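PDB 3U4J: NAD-dependent aldehyde dehydrogenase, which probably oxidises aldehydes with NAD or NADP as the electron acceptor, as other members of the aldehyde dehydrogenase family do, and binds calcium. Local coordinates for residues 236-247 with 259-270; 447-455 with 466-474. All coordinates share one frame; numbering follows the deposited sequence.

Contact 1 (236-247 with 259-270); sequences AEDPNVDMVAFT and IAARTVKRVGLE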
loop_
_atom_site.group_PDB
_atom_site.type_symbol
_atom_site.label_atom_id
_atom_site.label_comp_id
_atom_site.label_asym_id
_atom_site.label_seq_id
_atom_site.Cartn_x
_atom_site.Cartn_y
_atom_site.Cartn_z
ATOM N N ALA A 236 -9.850 -31.629 2.234
ATOM C CA ALA A 236 -10.508 -30.838 3.269
ATOM C C ALA A 236 -10.329 -31.379 4.703
ATOM O O ALA A 236 -10.436 -30.606 5.687
ATOM C CB ALA A 236 -11.978 -30.632 2.912
ATOM N N GLU A 237 -10.040 -32.678 4.848
ATOM C CA GLU A 237 -9.776 -33.194 6.210
ATOM C C GLU A 237 -8.316 -33.482 6.591
ATOM O O GLU A 237 -8.000 -33.506 7.777
ATOM C CB GLU A 237 -10.745 -34.324 6.628
ATOM C CG GLU A 237 -11.034 -35.360 5.573
ATOM C CD GLU A 237 -12.164 -36.352 5.953
ATOM O OE1 GLU A 237 -13.352 -35.947 6.040
ATOM O OE2 GLU A 237 -11.846 -37.550 6.119
ATOM N N ASP A 238 -7.413 -33.646 5.623
ATOM C CA ASP A 238 -6.058 -34.080 5.966
ATOM C C ASP A 238 -5.340 -33.041 6.854
ATOM O O ASP A 238 -5.302 -31.872 6.505
ATOM C CB ASP A 238 -5.240 -34.366 4.695
ATOM C CG ASP A 238 -3.942 -35.098 4.987
ATOM O OD1 ASP A 238 -3.824 -36.243 4.533
ATOM O OD2 ASP A 238 -3.045 -34.568 5.668
ATOM N N PRO A 239 -4.764 -33.463 7.993
ATOM C CA PRO A 239 -4.042 -32.536 8.888
ATOM C C PRO A 239 -2.823 -31.842 8.271
ATOM O O PRO A 239 -2.386 -30.816 8.795
ATOM C CB PRO A 239 -3.552 -33.445 10.025
ATOM C CG PRO A 239 -4.465 -34.612 9.997
ATOM C CD PRO A 239 -4.857 -34.822 8.567
ATOM N N ASN A 240 -2.263 -32.397 7.200
ATOM C CA ASN A 240 -1.095 -31.795 6.585
ATOM C C ASN A 240 -1.462 -30.789 5.461
ATOM O O ASN A 240 -0.585 -30.242 4.820
ATOM C CB ASN A 240 -0.160 -32.876 6.015
ATOM C CG ASN A 240 0.588 -33.641 7.079
ATOM O OD1 ASN A 240 0.992 -33.101 8.106
ATOM N ND2 ASN A 240 0.800 -34.918 6.820
ATOM N N VAL A 241 -2.753 -30.582 5.226
ATOM C CA VAL A 241 -3.220 -29.507 4.337
ATOM C C VAL A 241 -3.533 -28.259 5.174
ATOM O O VAL A 241 -4.182 -28.355 6.229
ATOM C CB VAL A 241 -4.447 -29.948 3.537
ATOM C CG1 VAL A 241 -4.948 -28.776 2.663
ATOM C CG2 VAL A 241 -4.103 -31.173 2.674
ATOM N N ASP A 242 -3.040 -27.102 4.731
ATOM C CA ASP A 242 -3.213 -25.832 5.460
ATOM C C ASP A 242 -4.396 -25.004 4.950
ATOM O O ASP A 242 -4.946 -24.194 5.672
ATOM C CB ASP A 242 -1.910 -25.026 5.414
ATOM C CG ASP A 242 -0.745 -25.800 6.049
ATOM O OD1 ASP A 242 0.276 -26.061 5.360
ATOM O OD2 ASP A 242 -0.904 -26.185 7.239
HETATM N N MSE A 243 -4.804 -25.263 3.719
HETATM C CA MSE A 243 -5.827 -24.490 3.059
HETATM C C MSE A 243 -6.419 -25.257 1.909
HETATM O O MSE A 243 -5.702 -25.964 1.204
HETATM C CB MSE A 243 -5.200 -23.200 2.493
HETATM C CG MSE A 243 -6.201 -22.342 1.763
HETATM SE SE MSE A 243 -5.392 -20.576 1.391
HETATM C CE MSE A 243 -6.963 -19.853 0.414
ATOM N N VAL A 244 -7.719 -25.089 1.698
ATOM C CA VAL A 244 -8.386 -25.589 0.486
ATOM C C VAL A 244 -8.918 -24.414 -0.311
ATOM O O VAL A 244 -9.614 -23.541 0.241
ATOM C CB VAL A 244 -9.602 -26.493 0.819
ATOM C CG1 VAL A 244 -10.191 -27.061 -0.450
ATOM C CG2 VAL A 244 -9.162 -27.644 1.731
ATOM N N ALA A 245 -8.580 -24.389 -1.592
ATOM C CA ALA A 245 -9.050 -23.359 -2.513
ATOM C C ALA A 245 -9.928 -24.096 -3.507
ATOM O O ALA A 245 -9.413 -24.827 -4.350
ATOM C CB ALA A 245 -7.874 -22.722 -3.232
ATOM N N PHE A 246 -11.235 -23.904 -3.402
ATOM C CA PHE A 246 -12.213 -24.638 -4.206
ATOM C C PHE A 246 -12.928 -23.691 -5.154
ATOM O O PHE A 246 -13.306 -22.565 -4.765
ATOM C CB PHE A 246 -13.251 -25.342 -3.280
ATOM C CG PHE A 246 -14.420 -25.932 -4.040
ATOM C CD1 PHE A 246 -14.334 -27.223 -4.597
ATOM C CD2 PHE A 246 -15.580 -25.179 -4.248
ATOM C CE1 PHE A 246 -15.416 -27.779 -5.335
ATOM C CE2 PHE A 246 -16.663 -25.710 -4.969
ATOM C CZ PHE A 246 -16.575 -27.021 -5.517
ATOM N N THR A 247 -13.136 -24.145 -6.382
ATOM C CA THR A 247 -13.926 -23.434 -7.342
ATOM C C THR A 247 -14.937 -24.412 -7.943
ATOM O O THR A 247 -14.559 -25.466 -8.460
ATOM C CB THR A 247 -13.025 -22.810 -8.456
ATOM O OG1 THR A 247 -12.004 -21.983 -7.840
ATOM C CG2 THR A 247 -13.891 -21.978 -9.448
ATOM N N ILE A 259 -16.555 -29.253 6.204
ATOM C CA ILE A 259 -15.544 -30.262 6.581
ATOM C C ILE A 259 -14.255 -29.580 7.017
ATOM O O ILE A 259 -13.692 -29.883 8.079
ATOM C CB ILE A 259 -15.253 -31.226 5.409
ATOM C CG1 ILE A 259 -16.475 -32.117 5.157
ATOM C CG2 ILE A 259 -13.977 -32.033 5.687
ATOM C CD1 ILE A 259 -16.502 -32.784 3.777
ATOM N N ALA A 260 -13.807 -28.623 6.195
ATOM C CA ALA A 260 -12.602 -27.842 6.501
ATOM C C ALA A 260 -12.704 -27.077 7.794
ATOM O O ALA A 260 -11.708 -26.926 8.511
ATOM C CB ALA A 260 -12.230 -26.872 5.327
ATOM N N ALA A 261 -13.889 -26.575 8.114
ATOM C CA ALA A 261 -14.030 -25.822 9.368
ATOM C C ALA A 261 -13.775 -26.718 10.596
ATOM O O ALA A 261 -13.366 -26.234 11.657
ATOM C CB ALA A 261 -15.378 -25.170 9.444
ATOM N N ARG A 262 -13.992 -28.025 10.438
ATOM C CA ARG A 262 -13.741 -28.953 11.563
ATOM C C ARG A 262 -12.311 -28.895 12.039
ATOM O O ARG A 262 -12.030 -29.177 13.193
ATOM C CB ARG A 262 -14.109 -30.393 11.220
ATOM C CG ARG A 262 -15.528 -30.558 10.860
ATOM C CD ARG A 262 -15.849 -31.982 10.438
ATOM N NE ARG A 262 -17.167 -31.999 9.812
ATOM C CZ ARG A 262 -17.624 -32.948 9.002
ATOM N NH1 ARG A 262 -16.878 -33.999 8.680
ATOM N NH2 ARG A 262 -18.835 -32.829 8.488
ATOM N N THR A 263 -11.387 -28.497 11.183
ATOM C CA THR A 263 -10.014 -28.440 11.665
ATOM C C THR A 263 -9.391 -27.064 11.559
ATOM O O THR A 263 -8.169 -26.939 11.573
ATOM C CB THR A 263 -9.102 -29.545 11.037
ATOM O OG1 THR A 263 -9.136 -29.459 9.605
ATOM C CG2 THR A 263 -9.575 -30.968 11.488
ATOM N N VAL A 264 -10.230 -26.022 11.505
ATOM C CA VAL A 264 -9.740 -24.625 11.373
ATOM C C VAL A 264 -8.888 -24.456 10.095
ATOM O O VAL A 264 -7.900 -23.731 10.065
ATOM C CB VAL A 264 -8.937 -24.123 12.630
ATOM C CG1 VAL A 264 -8.958 -22.593 12.709
ATOM C CG2 VAL A 264 -9.499 -24.684 13.913
ATOM N N LYS A 265 -9.276 -25.145 9.032
ATOM C CA LYS A 265 -8.476 -25.146 7.813
ATOM C C LYS A 265 -8.903 -23.921 7.024
ATOM O O LYS A 265 -10.098 -23.709 6.898
ATOM C CB LYS A 265 -8.778 -26.439 7.042
ATOM C CG LYS A 265 -7.567 -27.060 6.365
ATOM C CD LYS A 265 -7.922 -28.331 5.589
ATOM C CE LYS A 265 -7.523 -29.569 6.359
ATOM N NZ LYS A 265 -6.340 -29.318 7.207
ATOM N N ARG A 266 -7.970 -23.092 6.532
ATOM C CA ARG A 266 -8.377 -21.920 5.736
ATOM C C ARG A 266 -9.080 -22.378 4.446
ATOM O O ARG A 266 -8.754 -23.413 3.889
ATOM C CB ARG A 266 -7.210 -20.969 5.400
ATOM C CG ARG A 266 -7.726 -19.604 4.837
ATOM C CD ARG A 266 -6.641 -18.658 4.294
ATOM N NE ARG A 266 -5.723 -18.204 5.330
ATOM C CZ ARG A 266 -4.665 -17.422 5.113
ATOM N NH1 ARG A 266 -4.372 -17.001 3.877
ATOM N NH2 ARG A 266 -3.897 -17.060 6.140
ATOM N N VAL A 267 -10.059 -21.604 3.982
ATOM C CA VAL A 267 -10.781 -21.948 2.763
ATOM C C VAL A 267 -10.918 -20.705 1.873
ATOM O O VAL A 267 -11.281 -19.651 2.358
ATOM C CB VAL A 267 -12.165 -22.504 3.120
ATOM C CG1 VAL A 267 -12.919 -22.865 1.896
ATOM C CG2 VAL A 267 -12.031 -23.763 4.023
ATOM N N GLY A 268 -10.592 -20.822 0.596
ATOM C CA GLY A 268 -11.008 -19.832 -0.408
ATOM C C GLY A 268 -12.069 -20.508 -1.283
ATOM O O GLY A 268 -11.868 -21.627 -1.714
ATOM N N LEU A 269 -13.196 -19.844 -1.515
ATOM C CA LEU A 269 -14.273 -20.396 -2.336
ATOM C C LEU A 269 -14.644 -19.441 -3.468
ATOM O O LEU A 269 -14.761 -18.216 -3.270
ATOM C CB LEU A 269 -15.518 -20.680 -1.475
ATOM C CG LEU A 269 -15.387 -21.666 -0.291
ATOM C CD1 LEU A 269 -16.614 -21.630 0.637
ATOM C CD2 LEU A 269 -15.200 -23.084 -0.794
ATOM N N GLU A 270 -14.800 -19.991 -4.667
ATOM C CA GLU A 270 -15.240 -19.203 -5.832
ATOM C C GLU A 270 -16.348 -20.015 -6.436
ATOM O O GLU A 270 -16.106 -21.105 -6.971
ATOM C CB GLU A 270 -14.095 -18.958 -6.827
ATOM C CG GLU A 270 -12.951 -18.100 -6.235
ATOM C CD GLU A 270 -13.385 -16.668 -5.961
ATOM O OE1 GLU A 270 -14.203 -16.150 -6.753
ATOM O OE2 GLU A 270 -12.935 -16.070 -4.951
HETATM O O HOH W 1 -11.172 -30.733 8.498
HETATM O O HOH W 2 -7.341 -31.442 9.004
#

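Contact 2 (447-455 with 466-474); sequences RRIRAGRCW and LPIGGYKKS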
loop_
_atom_site.group_PDB
_atom_site.type_symbol
_atom_site.label_atom_id
_atom_site.label_comp_id
_atom_site.label_asym_id
_atom_site.label_seq_id
_atom_site.Cartn_x
_atom_site.Cartn_y
_atom_site.Cartn_z
ATOM N N ARG A 447 -21.907 0.874 -7.697
ATOM C CA ARG A 447 -21.627 0.980 -6.264
ATOM C C ARG A 447 -22.702 0.353 -5.385
ATOM O O ARG A 447 -22.407 -0.058 -4.250
ATOM C CB ARG A 447 -21.452 2.432 -5.834
ATOM C CG ARG A 447 -20.189 3.053 -6.367
ATOM C CD ARG A 447 -20.174 4.556 -6.112
ATOM N NE ARG A 447 -19.541 4.900 -4.836
ATOM C CZ ARG A 447 -19.799 6.014 -4.146
ATOM N NH1 ARG A 447 -20.712 6.880 -4.562
ATOM N NH2 ARG A 447 -19.162 6.253 -3.008
ATOM N N ARG A 448 -23.931 0.290 -5.887
ATOM C CA ARG A 448 -25.044 -0.248 -5.093
ATOM C C ARG A 448 -25.323 -1.738 -5.312
ATOM O O ARG A 448 -26.062 -2.332 -4.545
ATOM C CB ARG A 448 -26.316 0.576 -5.332
ATOM C CG ARG A 448 -26.236 1.930 -4.630
ATOM C CD ARG A 448 -27.153 2.988 -5.209
ATOM N NE ARG A 448 -26.784 4.302 -4.652
ATOM C CZ ARG A 448 -27.508 5.415 -4.823
ATOM N NH1 ARG A 448 -28.632 5.388 -5.556
ATOM N NH2 ARG A 448 -27.118 6.549 -4.269
ATOM N N ILE A 449 -24.743 -2.333 -6.348
ATOM C CA ILE A 449 -24.977 -3.770 -6.613
ATOM C C ILE A 449 -23.996 -4.594 -5.767
ATOM O O ILE A 449 -22.795 -4.309 -5.754
ATOM C CB ILE A 449 -24.877 -4.103 -8.112
ATOM C CG1 ILE A 449 -26.059 -3.442 -8.842
ATOM C CG2 ILE A 449 -24.874 -5.621 -8.345
ATOM C CD1 ILE A 449 -25.947 -3.460 -10.376
ATOM N N ARG A 450 -24.523 -5.582 -5.034
ATOM C CA ARG A 450 -23.703 -6.394 -4.125
ATOM C C ARG A 450 -23.054 -7.580 -4.833
ATOM O O ARG A 450 -23.492 -8.720 -4.697
ATOM C CB ARG A 450 -24.532 -6.817 -2.908
ATOM C CG ARG A 450 -24.933 -5.610 -2.078
ATOM C CD ARG A 450 -26.045 -5.959 -1.125
ATOM N NE ARG A 450 -26.398 -4.822 -0.262
ATOM C CZ ARG A 450 -27.186 -4.929 0.810
ATOM N NH1 ARG A 450 -27.690 -6.124 1.136
ATOM N NH2 ARG A 450 -27.454 -3.861 1.559
ATOM N N ALA A 451 -22.028 -7.286 -5.625
ATOM C CA ALA A 451 -21.319 -8.303 -6.395
ATOM C C ALA A 451 -19.846 -7.903 -6.470
ATOM O O ALA A 451 -19.536 -6.716 -6.511
ATOM C CB ALA A 451 -21.893 -8.423 -7.790
ATOM N N GLY A 452 -18.954 -8.892 -6.451
ATOM C CA GLY A 452 -17.495 -8.641 -6.382
ATOM C C GLY A 452 -16.803 -8.364 -7.692
ATOM O O GLY A 452 -15.758 -7.710 -7.711
ATOM N N ARG A 453 -17.367 -8.859 -8.795
ATOM C CA ARG A 453 -16.751 -8.719 -10.112
ATOM C C ARG A 453 -17.738 -7.912 -10.944
ATOM O O ARG A 453 -18.795 -8.435 -11.342
ATOM C CB ARG A 453 -16.487 -10.096 -10.758
ATOM C CG ARG A 453 -15.558 -11.000 -9.937
ATOM C CD ARG A 453 -15.403 -12.391 -10.545
ATOM N NE ARG A 453 -14.595 -12.390 -11.790
ATOM C CZ ARG A 453 -14.104 -13.500 -12.354
ATOM N NH1 ARG A 453 -14.279 -14.673 -11.751
ATOM N NH2 ARG A 453 -13.393 -13.448 -13.482
ATOM N N CYS A 454 -17.427 -6.631 -11.155
ATOM C CA CYS A 454 -18.374 -5.733 -11.793
ATOM C C CYS A 454 -17.800 -5.185 -13.066
ATOM O O CYS A 454 -16.572 -5.097 -13.203
ATOM C CB CYS A 454 -18.708 -4.591 -10.824
ATOM S SG CYS A 454 -19.815 -5.117 -9.516
ATOM N N TRP A 455 -18.689 -4.832 -14.001
ATOM C CA TRP A 455 -18.281 -4.271 -15.271
ATOM C C TRP A 455 -19.227 -3.109 -15.606
ATOM O O TRP A 455 -20.427 -3.174 -15.297
ATOM C CB TRP A 455 -18.419 -5.278 -16.407
ATOM C CG TRP A 455 -17.355 -6.252 -16.547
ATOM C CD1 TRP A 455 -16.320 -6.200 -17.426
ATOM C CD2 TRP A 455 -17.205 -7.464 -15.805
ATOM N NE1 TRP A 455 -15.524 -7.323 -17.289
ATOM C CE2 TRP A 455 -16.050 -8.114 -16.298
ATOM C CE3 TRP A 455 -17.933 -8.068 -14.767
ATOM C CZ2 TRP A 455 -15.589 -9.338 -15.775
ATOM C CZ3 TRP A 455 -17.486 -9.297 -14.266
ATOM C CH2 TRP A 455 -16.323 -9.911 -14.773
ATOM N N LEU A 466 -6.521 -6.906 -11.658
ATOM C CA LEU A 466 -7.604 -6.680 -10.714
ATOM C C LEU A 466 -8.061 -7.951 -9.992
ATOM O O LEU A 466 -8.049 -9.036 -10.608
ATOM C CB LEU A 466 -8.819 -6.059 -11.434
ATOM C CG LEU A 466 -8.820 -4.531 -11.466
ATOM C CD1 LEU A 466 -7.848 -4.021 -12.545
ATOM C CD2 LEU A 466 -10.255 -3.982 -11.730
ATOM N N PRO A 467 -8.505 -7.815 -8.712
ATOM C CA PRO A 467 -8.994 -8.934 -7.880
ATOM C C PRO A 467 -10.355 -9.446 -8.334
ATOM O O PRO A 467 -11.157 -8.690 -8.908
ATOM C CB PRO A 467 -9.181 -8.309 -6.500
ATOM C CG PRO A 467 -9.426 -6.814 -6.815
ATOM C CD PRO A 467 -8.512 -6.538 -7.961
ATOM N N ILE A 468 -10.591 -10.732 -8.074
ATOM C CA ILE A 468 -11.864 -11.367 -8.397
ATOM C C ILE A 468 -12.386 -12.112 -7.164
ATOM O O ILE A 468 -11.616 -12.685 -6.363
ATOM C CB ILE A 468 -11.783 -12.314 -9.666
ATOM C CG1 ILE A 468 -10.932 -13.562 -9.403
ATOM C CG2 ILE A 468 -11.285 -11.528 -10.946
ATOM C CD1 ILE A 468 -10.894 -14.602 -10.561
ATOM N N GLY A 469 -13.706 -12.148 -7.029
ATOM C CA GLY A 469 -14.307 -12.995 -5.998
ATOM C C GLY A 469 -15.741 -12.529 -5.805
ATOM O O GLY A 469 -16.146 -11.574 -6.451
ATOM N N GLY A 470 -16.492 -13.187 -4.923
ATOM C CA GLY A 470 -17.920 -12.875 -4.762
ATOM C C GLY A 470 -18.350 -12.295 -3.425
ATOM O O GLY A 470 -17.603 -12.319 -2.436
ATOM N N TYR A 471 -19.552 -11.738 -3.421
ATOM C CA TYR A 471 -20.237 -11.370 -2.186
ATOM C C TYR A 471 -21.183 -12.513 -1.907
ATOM O O TYR A 471 -21.404 -13.356 -2.794
ATOM C CB TYR A 471 -21.087 -10.119 -2.434
ATOM C CG TYR A 471 -20.374 -8.760 -2.470
ATOM C CD1 TYR A 471 -20.953 -7.648 -1.839
ATOM C CD2 TYR A 471 -19.161 -8.577 -3.143
ATOM C CE1 TYR A 471 -20.340 -6.385 -1.880
ATOM C CE2 TYR A 471 -18.529 -7.306 -3.184
ATOM C CZ TYR A 471 -19.132 -6.237 -2.541
ATOM O OH TYR A 471 -18.538 -5.008 -2.562
ATOM N N LYS A 472 -21.762 -12.526 -0.700
ATOM C CA LYS A 472 -22.890 -13.395 -0.354
ATOM C C LYS A 472 -22.517 -14.860 -0.581
ATOM O O LYS A 472 -21.422 -15.255 -0.223
ATOM C CB LYS A 472 -24.144 -12.974 -1.154
ATOM C CG LYS A 472 -24.594 -11.543 -0.770
ATOM C CD LYS A 472 -26.068 -11.356 -1.081
ATOM C CE LYS A 472 -26.257 -10.370 -2.154
ATOM N NZ LYS A 472 -27.681 -10.295 -2.579
ATOM N N LYS A 473 -23.376 -15.656 -1.216
ATOM C CA LYS A 473 -23.057 -17.078 -1.371
ATOM C C LYS A 473 -22.151 -17.417 -2.567
ATOM O O LYS A 473 -21.920 -18.615 -2.841
ATOM C CB LYS A 473 -24.350 -17.918 -1.393
ATOM C CG LYS A 473 -25.073 -17.917 -0.054
ATOM C CD LYS A 473 -26.235 -18.910 -0.041
ATOM C CE LYS A 473 -26.916 -18.925 1.328
ATOM N NZ LYS A 473 -28.031 -19.908 1.306
ATOM N N SER A 474 -21.629 -16.397 -3.254
ATOM C CA SER A 474 -20.780 -16.622 -4.426
ATOM C C SER A 474 -19.305 -16.835 -4.134
ATOM O O SER A 474 -18.531 -17.207 -5.036
ATOM C CB SER A 474 -20.964 -15.517 -5.451
ATOM O OG SER A 474 -22.236 -15.674 -6.059
HETATM O O HOH W 3 -28.611 -8.237 -1.113
#

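Contact 1 (236-247 with 259-270)
Lys-265 lays its aliphatic chain against the end of helix 231-237, its CE 3.2 Å from Ala-236 O. Its CD also packs against Val-244 CG2 of strand 243-247. The chain bends twice, at chi3 (-102°) and chi4 (-30°), and this brings the amine to the carbonyls of Asp-238 and Val-241, the two ends of a type I turn. There NZ of Lys-265 donates to Asp-238 O at 2.8 Å and to Val-241 O at 2.6 Å. It meets Asp-238 O from above the carbonyl plane, while Val-241 N comes to the same oxygen from the opposite face. A water accepts from NZ and donates to Glu-237 O and Thr-263 OG1. A second water accepts a hydrogen bond from Thr-263 OG1 and donates to Ala-236 O and Ile-259 O.

Beyond the lysine, strands 243-247 and 266-270 pair in parallel, joined by helix 250-261 in a beta-alpha-beta unit of the family's Rossmann-like cofactor domain. Backbone hydrogen bonds run from Val-244 N to Arg-266 O, Gly-268 N to Val-244 O, Phe-246 N to Gly-268 O and Glu-270 N to Phe-246 O. On one face the selenium of selenomethionine Met-243 rests 3.7 Å from Arg-266 CD. The guanidinium goes on to Glu-487 O and Ser-489 O. On the other face Leu-269 CD2 packs 3.9 Å from Phe-246 CB.

Within the two segments backbone oxygens and water hold the buried amine, and the nearest carboxylate oxygen, Asp-242 OD2, is 6.3 Å from Lys-265 NZ; this probably still suits a charged lysine.

Contact 2 (447-455 with 466-474)
The backbones of 450-453 and 468-472 run roughly antiparallel, 157° apart, and come within 4.6 Å between Gly-452 CA and Gly-470 CA. Gly-452 CA makes a CA-H...O contact of 3.2 Å with Gly-469 O. The approach buries Ala-451 O, Gly-469 N and Gly-469 O without a hydrogen-bond partner in the model. The Tyr-471 ring lies with one face over the peptide joining Arg-450 to Ala-451, and Ala-451 N sits 3.8 Å above the ring centre. Tyr-471 CD2 comes 3.3 Å from Gly-452 N. The phenol OH forms a hydrogen bond with Glu-160 OE1 of the second subunit.

Residues 447-455 lead from the end of helix 439-448 through an inverse gamma turn centred on Arg-450 into strand 453-456. This strand belongs to the sheet that also holds strand 431-435, and it pairs with a strand of the second subunit.

Arg-453 and Ile-468 lie side by side and point the same way. With the arginine bent at chi3 (72°), Ile-468 CG2 lies over one face of the guanidinium, offset toward its rim and 3.5 Å from Arg-453 NE. Ile-468 CD1 also reaches Arg-453 NH1, at 3.6 Å. At the other end Lys-472 CE packs 4.0 Å from Arg-450 CB. One water accepts from both Arg-450 NH1 and Lys-472 NZ. Arg-450 also forms a salt bridge with Asp-75 of the second subunit, and Lys-472 NZ a hydrogen bond with Thr-426 O.

Contact 1 precedes contact 2 along the chain, and their centres lie 22 Å apart. They belong to different sheets. Contact 1 joins two strands of the sheet that includes strand 153-168. Contact 2 sets a loop against the start of strand 453-456, an element of the sheet that includes strand 275-279. The two meet at Glu-270, whose OE1 packs 3.2 Å from Gly-469 CA. The loop of contact 2 then enters strand 475-476, which pairs antiparallel with strand 266-270 of contact 1. The later segment therefore returns the chain from one sheet to the other. Both contacts also touch the second subunit.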